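Local atomic coordinates of putative thioesterase II (Thermobifida fusca, PDB entry 3BBJ), a protein that probably hydrolyses acyl thioesters such as acyl-CoA, as a double hotdog-fold relative of the acyl-CoA thioesterases. Residues E52-H57 / T86-Q91; L45-L50 / P191-P196. All blocks are in the same frame, centred on the assembly; numbering follows the deposited sequence.

Contact 1 of 2, residues E52-H57 / T86-Q91. With EDO (1,2-ethanediol), chain G.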
ATOM      1  N   GLU A  52      11.232  13.750 -13.934  1.00 56.47           N
ATOM      2  CA  GLU A  52      11.813  14.648 -12.934  1.00 57.46           C
ATOM      3  C   GLU A  52      12.897  14.005 -12.075  1.00 57.56           C
ATOM      4  O   GLU A  52      13.467  14.665 -11.208  1.00 57.98           O
ATOM      5  CB  GLU A  52      10.698  15.186 -12.030  1.00 57.37           C
ATOM      6  CG  GLU A  52       9.697  16.078 -12.778  1.00 62.04           C
ATOM      7  CD  GLU A  52      10.266  17.451 -13.133  1.00 64.59           C
ATOM      8  OE1 GLU A  52      10.732  18.153 -12.207  1.00 60.83           O
ATOM      9  OE2 GLU A  52      10.237  17.828 -14.331  1.00 66.54           O
ATOM     10  N   SER A  53      13.206  12.739 -12.338  1.00 57.69           N
ATOM     11  CA  SER A  53      14.085  11.971 -11.479  1.00 56.92           C
ATOM     12  C   SER A  53      15.368  11.543 -12.156  1.00 57.83           C
ATOM     13  O   SER A  53      15.408  11.325 -13.373  1.00 57.56           O
ATOM     14  CB  SER A  53      13.353  10.714 -11.001  1.00 57.12           C
ATOM     15  OG  SER A  53      14.203   9.866 -10.245  1.00 52.41           O
ATOM     16  N   ASP A  54      16.394  11.378 -11.322  1.00 57.65           N
ATOM     17  CA  ASP A  54      17.711  10.903 -11.742  1.00 58.79           C
ATOM     18  C   ASP A  54      17.790   9.371 -11.717  1.00 58.29           C
ATOM     19  O   ASP A  54      18.780   8.790 -12.132  1.00 60.68           O
ATOM     20  CB  ASP A  54      18.834  11.539 -10.885  1.00 59.65           C
ATOM     21  CG  ASP A  54      18.450  11.715  -9.404  1.00 61.22           C
ATOM     22  OD1 ASP A  54      17.306  11.404  -9.020  1.00 60.67           O
ATOM     23  OD2 ASP A  54      19.295  12.187  -8.620  1.00 69.03           O
ATOM     24  N   HIS A  55      16.736   8.721 -11.241  1.00 56.58           N
ATOM     25  CA  HIS A  55      16.672   7.269 -11.210  1.00 53.82           C
ATOM     26  C   HIS A  55      15.660   6.771 -12.227  1.00 52.49           C
ATOM     27  O   HIS A  55      14.724   7.489 -12.596  1.00 50.61           O
ATOM     28  CB  HIS A  55      16.316   6.801  -9.813  1.00 54.40           C
ATOM     29  CG  HIS A  55      17.277   7.274  -8.771  1.00 53.77           C
ATOM     30  ND1 HIS A  55      18.571   6.815  -8.692  1.00 58.45           N
ATOM     31  CD2 HIS A  55      17.130   8.164  -7.764  1.00 57.23           C
ATOM     32  CE1 HIS A  55      19.181   7.405  -7.679  1.00 58.20           C
ATOM     33  NE2 HIS A  55      18.327   8.230  -7.097  1.00 57.87           N
ATOM     34  N   LEU A  56      15.838   5.527 -12.655  1.00 51.60           N
ATOM     35  CA  LEU A  56      15.095   4.991 -13.790  1.00 51.51           C
ATOM     36  C   LEU A  56      13.714   4.415 -13.491  1.00 50.08           C
ATOM     37  O   LEU A  56      12.868   4.402 -14.387  1.00 48.22           O
ATOM     38  CB  LEU A  56      15.933   3.921 -14.506  1.00 50.75           C
ATOM     39  CG  LEU A  56      17.249   4.402 -15.129  1.00 55.65           C
ATOM     40  CD1 LEU A  56      17.905   3.275 -15.946  1.00 51.45           C
ATOM     41  CD2 LEU A  56      17.042   5.644 -16.012  1.00 54.77           C
ATOM     42  N   HIS A  57      13.483   3.964 -12.252  1.00 50.02           N
ATOM     43  CA  HIS A  57      12.280   3.164 -11.933  1.00 49.14           C
ATOM     44  C   HIS A  57      11.451   3.639 -10.782  1.00 47.94           C
ATOM     45  O   HIS A  57      11.971   4.162  -9.809  1.00 48.21           O
ATOM     46  CB  HIS A  57      12.682   1.725 -11.604  1.00 48.97           C
ATOM     47  CG  HIS A  57      13.597   1.131 -12.612  1.00 48.55           C
ATOM     48  ND1 HIS A  57      14.845   0.650 -12.289  1.00 53.69           N
ATOM     49  CD2 HIS A  57      13.479   1.013 -13.952  1.00 44.16           C
ATOM     50  CE1 HIS A  57      15.443   0.217 -13.385  1.00 49.71           C
ATOM     51  NE2 HIS A  57      14.636   0.429 -14.408  1.00 51.59           N
ATOM     52  N   THR A  86      20.355   6.621  -3.804  1.00 54.18           N
ATOM     53  CA  THR A  86      19.633   5.386  -4.073  1.00 53.41           C
ATOM     54  C   THR A  86      18.165   5.641  -4.387  1.00 51.40           C
ATOM     55  O   THR A  86      17.663   5.065  -5.341  1.00 51.99           O
ATOM     56  CB  THR A  86      19.762   4.382  -2.902  1.00 53.76           C
ATOM     57  OG1 THR A  86      21.133   4.008  -2.763  1.00 60.38           O
ATOM     58  CG2 THR A  86      18.936   3.103  -3.153  1.00 55.93           C
ATOM     59  N   VAL A  87      17.496   6.491  -3.599  1.00 49.69           N
ATOM     60  CA  VAL A  87      16.055   6.792  -3.780  1.00 49.49           C
ATOM     61  C   VAL A  87      15.765   8.292  -3.952  1.00 49.64           C
ATOM     62  O   VAL A  87      16.230   9.105  -3.174  1.00 48.65           O
ATOM     63  CB  VAL A  87      15.202   6.239  -2.573  1.00 50.96           C
ATOM     64  CG1 VAL A  87      13.720   6.587  -2.704  1.00 45.01           C
ATOM     65  CG2 VAL A  87      15.358   4.739  -2.450  1.00 49.19           C
ATOM     66  N   THR A  88      15.009   8.643  -4.998  1.00 50.64           N
ATOM     67  CA  THR A  88      14.543  10.026  -5.241  1.00 50.35           C
ATOM     68  C   THR A  88      13.018  10.015  -5.294  1.00 49.18           C
ATOM     69  O   THR A  88      12.418   9.324  -6.108  1.00 48.96           O
ATOM     70  CB  THR A  88      15.093  10.633  -6.555  1.00 49.33           C
ATOM     71  OG1 THR A  88      16.502  10.844  -6.428  1.00 55.55           O
ATOM     72  CG2 THR A  88      14.443  11.976  -6.866  1.00 51.28           C
ATOM     73  N   THR A  89      12.402  10.811  -4.440  1.00 49.10           N
ATOM     74  CA  THR A  89      10.961  10.791  -4.275  1.00 49.39           C
ATOM     75  C   THR A  89      10.281  12.029  -4.864  1.00 48.58           C
ATOM     76  O   THR A  89      10.617  13.161  -4.505  1.00 48.03           O
ATOM     77  CB  THR A  89      10.639  10.596  -2.796  1.00 48.24           C
ATOM     78  OG1 THR A  89      11.232   9.359  -2.400  1.00 51.75           O
ATOM     79  CG2 THR A  89       9.119  10.532  -2.538  1.00 49.85           C
ATOM     80  N   VAL A  90       9.332  11.771  -5.769  1.00 48.45           N
ATOM     81  CA  VAL A  90       8.610  12.794  -6.524  1.00 47.20           C
ATOM     82  C   VAL A  90       7.089  12.743  -6.268  1.00 47.66           C
ATOM     83  O   VAL A  90       6.458  11.686  -6.297  1.00 47.61           O
ATOM     84  CB  VAL A  90       8.884  12.651  -8.083  1.00 48.72           C
ATOM     85  CG1 VAL A  90       8.271  13.832  -8.895  1.00 43.22           C
ATOM     86  CG2 VAL A  90      10.389  12.531  -8.367  1.00 41.06           C
ATOM     87  N   GLN A  91       6.518  13.909  -5.997  1.00 48.53           N
ATOM     88  CA  GLN A  91       5.075  14.079  -5.876  1.00 49.96           C
ATOM     89  C   GLN A  91       4.555  14.620  -7.212  1.00 50.19           C
ATOM     90  O   GLN A  91       5.142  15.542  -7.814  1.00 46.18           O
ATOM     91  CB  GLN A  91       4.772  15.039  -4.738  1.00 50.36           C
ATOM     92  CG  GLN A  91       3.330  15.359  -4.457  1.00 54.17           C
ATOM     93  CD  GLN A  91       3.203  16.211  -3.194  1.00 57.69           C
ATOM     94  OE1 GLN A  91       2.885  17.404  -3.259  1.00 71.40           O
ATOM     95  NE2 GLN A  91       3.514  15.615  -2.043  1.00 67.69           N
TER
HETATM   96  C1  EDO G 276      19.923   7.087   0.176  1.00 78.47           C
HETATM   97  O1  EDO G 276      19.194   7.481  -0.999  1.00 72.29           O
HETATM   98  C2  EDO G 276      21.437   6.980  -0.096  1.00 78.00           C
HETATM   99  O2  EDO G 276      21.976   5.656   0.071  1.00 74.19           O

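Contact 2 of 2, residues L45-L50 / P191-P196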
ATOM      1  N   LEU A  45       0.941   9.734 -14.683  1.00 48.34           N
ATOM      2  CA  LEU A  45       1.601  10.360 -13.555  1.00 47.62           C
ATOM      3  C   LEU A  45       2.970   9.732 -13.347  1.00 47.30           C
ATOM      4  O   LEU A  45       3.930  10.436 -13.035  1.00 48.33           O
ATOM      5  CB  LEU A  45       0.771  10.239 -12.279  1.00 48.58           C
ATOM      6  CG  LEU A  45      -0.508  11.069 -12.126  1.00 49.65           C
ATOM      7  CD1 LEU A  45      -0.969  10.964 -10.656  1.00 45.89           C
ATOM      8  CD2 LEU A  45      -0.309  12.538 -12.531  1.00 48.48           C
ATOM      9  N   GLN A  46       3.082   8.420 -13.548  1.00 46.47           N
ATOM     10  CA  GLN A  46       4.381   7.768 -13.409  1.00 46.04           C
ATOM     11  C   GLN A  46       5.389   8.409 -14.339  1.00 46.42           C
ATOM     12  O   GLN A  46       6.546   8.605 -13.945  1.00 47.22           O
ATOM     13  CB  GLN A  46       4.298   6.253 -13.672  1.00 46.17           C
ATOM     14  CG  GLN A  46       5.660   5.531 -13.576  1.00 42.59           C
ATOM     15  CD  GLN A  46       5.546   4.011 -13.674  1.00 47.71           C
ATOM     16  OE1 GLN A  46       4.958   3.368 -12.811  1.00 46.27           O
ATOM     17  NE2 GLN A  46       6.141   3.431 -14.723  1.00 48.04           N
ATOM     18  N   ARG A  47       4.958   8.697 -15.574  1.00 47.97           N
ATOM     19  CA  ARG A  47       5.832   9.296 -16.589  1.00 50.21           C
ATOM     20  C   ARG A  47       6.361  10.652 -16.168  1.00 51.07           C
ATOM     21  O   ARG A  47       7.532  10.966 -16.371  1.00 52.29           O
ATOM     22  CB  ARG A  47       5.101   9.451 -17.934  1.00 51.77           C
ATOM     23  CG  ARG A  47       5.051   8.179 -18.732  1.00 55.25           C
ATOM     24  CD  ARG A  47       4.894   8.423 -20.225  1.00 63.15           C
ATOM     25  NE  ARG A  47       5.488   7.320 -20.977  1.00 65.78           N
ATOM     26  CZ  ARG A  47       4.892   6.160 -21.251  1.00 71.08           C
ATOM     27  NH1 ARG A  47       3.656   5.908 -20.849  1.00 78.25           N
ATOM     28  NH2 ARG A  47       5.552   5.230 -21.935  1.00 77.73           N
ATOM     29  N   SER A  48       5.477  11.460 -15.596  1.00 52.64           N
ATOM     30  CA  SER A  48       5.846  12.768 -15.113  1.00 53.98           C
ATOM     31  C   SER A  48       6.911  12.675 -14.034  1.00 53.86           C
ATOM     32  O   SER A  48       7.832  13.489 -13.986  1.00 55.16           O
ATOM     33  CB  SER A  48       4.615  13.484 -14.551  1.00 55.32           C
ATOM     34  OG  SER A  48       4.035  12.766 -13.473  1.00 54.02           O
ATOM     35  N   ALA A  49       6.780  11.681 -13.168  1.00 52.66           N
ATOM     36  CA  ALA A  49       7.669  11.544 -12.027  1.00 51.65           C
ATOM     37  C   ALA A  49       9.067  11.119 -12.427  1.00 51.00           C
ATOM     38  O   ALA A  49      10.052  11.631 -11.901  1.00 52.88           O
ATOM     39  CB  ALA A  49       7.088  10.576 -11.021  1.00 51.04           C
ATOM     40  N   LEU A  50       9.161  10.168 -13.341  1.00 51.42           N
ATOM     41  CA  LEU A  50      10.466   9.683 -13.788  1.00 52.14           C
ATOM     42  C   LEU A  50      11.179  10.708 -14.673  1.00 52.89           C
ATOM     43  O   LEU A  50      12.400  10.682 -14.785  1.00 51.63           O
ATOM     44  CB  LEU A  50      10.314   8.361 -14.550  1.00 53.94           C
ATOM     45  CG  LEU A  50       9.728   7.185 -13.770  1.00 50.11           C
ATOM     46  CD1 LEU A  50       9.411   6.033 -14.718  1.00 48.52           C
ATOM     47  CD2 LEU A  50      10.693   6.767 -12.704  1.00 43.63           C
ATOM     48  N   PRO A 191       7.327  -2.764 -20.729  1.00 54.29           N
ATOM     49  CA  PRO A 191       6.560  -3.357 -19.637  1.00 53.69           C
ATOM     50  C   PRO A 191       6.439  -2.474 -18.397  1.00 51.27           C
ATOM     51  O   PRO A 191       5.387  -2.431 -17.766  1.00 51.56           O
ATOM     52  CB  PRO A 191       7.384  -4.603 -19.265  1.00 54.48           C
ATOM     53  CG  PRO A 191       8.123  -4.954 -20.456  1.00 55.52           C
ATOM     54  CD  PRO A 191       8.328  -3.703 -21.264  1.00 56.51           C
ATOM     55  N   LEU A 192       7.512  -1.777 -18.062  1.00 49.96           N
ATOM     56  CA  LEU A 192       7.552  -0.985 -16.837  1.00 49.97           C
ATOM     57  C   LEU A 192       6.566   0.147 -16.889  1.00 49.06           C
ATOM     58  O   LEU A 192       5.981   0.517 -15.866  1.00 48.38           O
ATOM     59  CB  LEU A 192       8.951  -0.442 -16.602  1.00 48.89           C
ATOM     60  CG  LEU A 192       9.971  -1.528 -16.280  1.00 49.43           C
ATOM     61  CD1 LEU A 192      11.397  -1.017 -16.558  1.00 44.43           C
ATOM     62  CD2 LEU A 192       9.787  -1.977 -14.824  1.00 45.08           C
ATOM     63  N   ALA A 193       6.388   0.693 -18.089  1.00 48.31           N
ATOM     64  CA  ALA A 193       5.443   1.781 -18.320  1.00 47.84           C
ATOM     65  C   ALA A 193       4.012   1.288 -18.140  1.00 46.43           C
ATOM     66  O   ALA A 193       3.139   2.039 -17.741  1.00 47.58           O
ATOM     67  CB  ALA A 193       5.639   2.354 -19.740  1.00 45.90           C
ATOM     68  N   PHE A 194       3.798   0.004 -18.423  1.00 47.31           N
ATOM     69  CA  PHE A 194       2.464  -0.627 -18.434  1.00 46.25           C
ATOM     70  C   PHE A 194       2.036  -1.193 -17.078  1.00 45.84           C
ATOM     71  O   PHE A 194       0.849  -1.386 -16.838  1.00 47.38           O
ATOM     72  CB  PHE A 194       2.470  -1.733 -19.501  1.00 46.64           C
ATOM     73  CG  PHE A 194       1.301  -2.698 -19.433  1.00 44.36           C
ATOM     74  CD1 PHE A 194       0.012  -2.277 -19.708  1.00 44.53           C
ATOM     75  CD2 PHE A 194       1.522  -4.052 -19.176  1.00 46.10           C
ATOM     76  CE1 PHE A 194      -1.058  -3.178 -19.671  1.00 48.93           C
ATOM     77  CE2 PHE A 194       0.459  -4.969 -19.139  1.00 44.44           C
ATOM     78  CZ  PHE A 194      -0.832  -4.528 -19.392  1.00 45.03           C
ATOM     79  N   LEU A 195       2.995  -1.451 -16.189  1.00 45.76           N
ATOM     80  CA  LEU A 195       2.675  -2.009 -14.866  1.00 44.50           C
ATOM     81  C   LEU A 195       1.606  -1.202 -14.106  1.00 44.41           C
ATOM     82  O   LEU A 195       0.652  -1.786 -13.591  1.00 44.25           O
ATOM     83  CB  LEU A 195       3.948  -2.216 -14.025  1.00 44.78           C
ATOM     84  CG  LEU A 195       4.889  -3.335 -14.507  1.00 44.69           C
ATOM     85  CD1 LEU A 195       6.095  -3.487 -13.624  1.00 44.23           C
ATOM     86  CD2 LEU A 195       4.147  -4.667 -14.588  1.00 50.69           C
ATOM     87  N   PRO A 196       1.738   0.136 -14.055  1.00 44.74           N
ATOM     88  CA  PRO A 196       0.714   0.923 -13.337  1.00 45.11           C
ATOM     89  C   PRO A 196      -0.710   0.769 -13.884  1.00 45.97           C
ATOM     90  O   PRO A 196      -1.692   0.860 -13.111  1.00 47.08           O
ATOM     91  CB  PRO A 196       1.210   2.373 -13.446  1.00 46.37           C
ATOM     92  CG  PRO A 196       2.300   2.371 -14.501  1.00 47.64           C
ATOM     93  CD  PRO A 196       2.829   0.967 -14.607  1.00 45.02           C
TER

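Contact 1 of 2, residues E52-H57 / T86-Q91
E52 touches V90 by its aliphatic root, CB lying 4.2 Å from V90 CG1, whereas the bent chain carries the carboxylate off to a hydrogen bond with Y22. At S53 the hydroxyl is held opposite the backbone N (chi1 175°), where OG accepts from H55 N in an ST turn, 3.0 Å and nearly straight at 166°; the same OG packs 3.9 Å from T88 CB and is hydrogen-bonded to T108. This turn belongs to the loop by which the N-terminal hotdog domain passes from its central helix 38-51 to strand 57-65, and it runs alongside T86-V90, roughly antiparallel (158° between end-to-end directions). The D54 side chain crosses that of T88 at about a right angle, and T88 OG1 donates to D54 OD1 (2.8 Å) from the syn side, close to the carboxylate plane. The H55 ring lies between T86 O, 3.6 Å above the centre of one face, and D54 CG, over the opposite face toward the rim, with T88 CB in plane at its edge. H55 NE2 is hydrogen-bonded to G84. On the far side of the backbone from H55, a 1,2-ethanediol, probably from the crystallisation liquor, takes T86 N and V87 N on its O1.

Contact 2 of 2, residues L45-L50 / P191-P196
Q46 and R47 reach from the central helix of the N-terminal hotdog domain to helix 191-198 of the C-terminal one, so that two hotdog units meet helix to helix within one chain. The short segments run 129° apart in direction with their axes 10.3 Å from each other. The polar link is a single hydrogen bond, Q46 NE2 to L192 O, 3.1 Å with an angle of 157° at the hydrogen. The oxygen lies almost in the glutamine amide plane, but the donor sits well above the carbonyl plane of L192. Q46 gets there with CG anti to the backbone N (chi1 178°) and its chain extended, against W222 and Y63. Shortening it to an alanine here would probably leave L192 O without this donor and open a gap beside P196. Van der Waals packing of polar side-chain ends on carbon completes the contact. The P196 ring crosses the Q46 side chain at about a right angle, its CG meeting the amide oxygen, and stands where the helix kinks for want of a backbone N-H. At the more exposed border R47 reaches A193 with its guanidinium end, NH2 coming obliquely to 3.6 Å from A193 CB.

Overall arrangement
From the N terminus the chain passes a short helix and strands 14-18 and 21-26 before helix 38-51, whose residues 45-50 supply the first half of contact 2. It leads directly into the segment 52-57, a loop running into strand 57-65, which opens contact 1. After strand 72-82, segment 86-91 closes contact 1 around a loop of 28 residues that stays inside the N-terminal hotdog domain. Contact 2 closes much later, at helix 191-198, so contact 1 is nested within it. The larger loop joins the two hotdog domains; the smaller one ties the residues after helix 38-51 to strand 88-96. Their centres lie about 12 Å apart, and they touch: L50 CD2 packs on L56 O, and H57 meets L192.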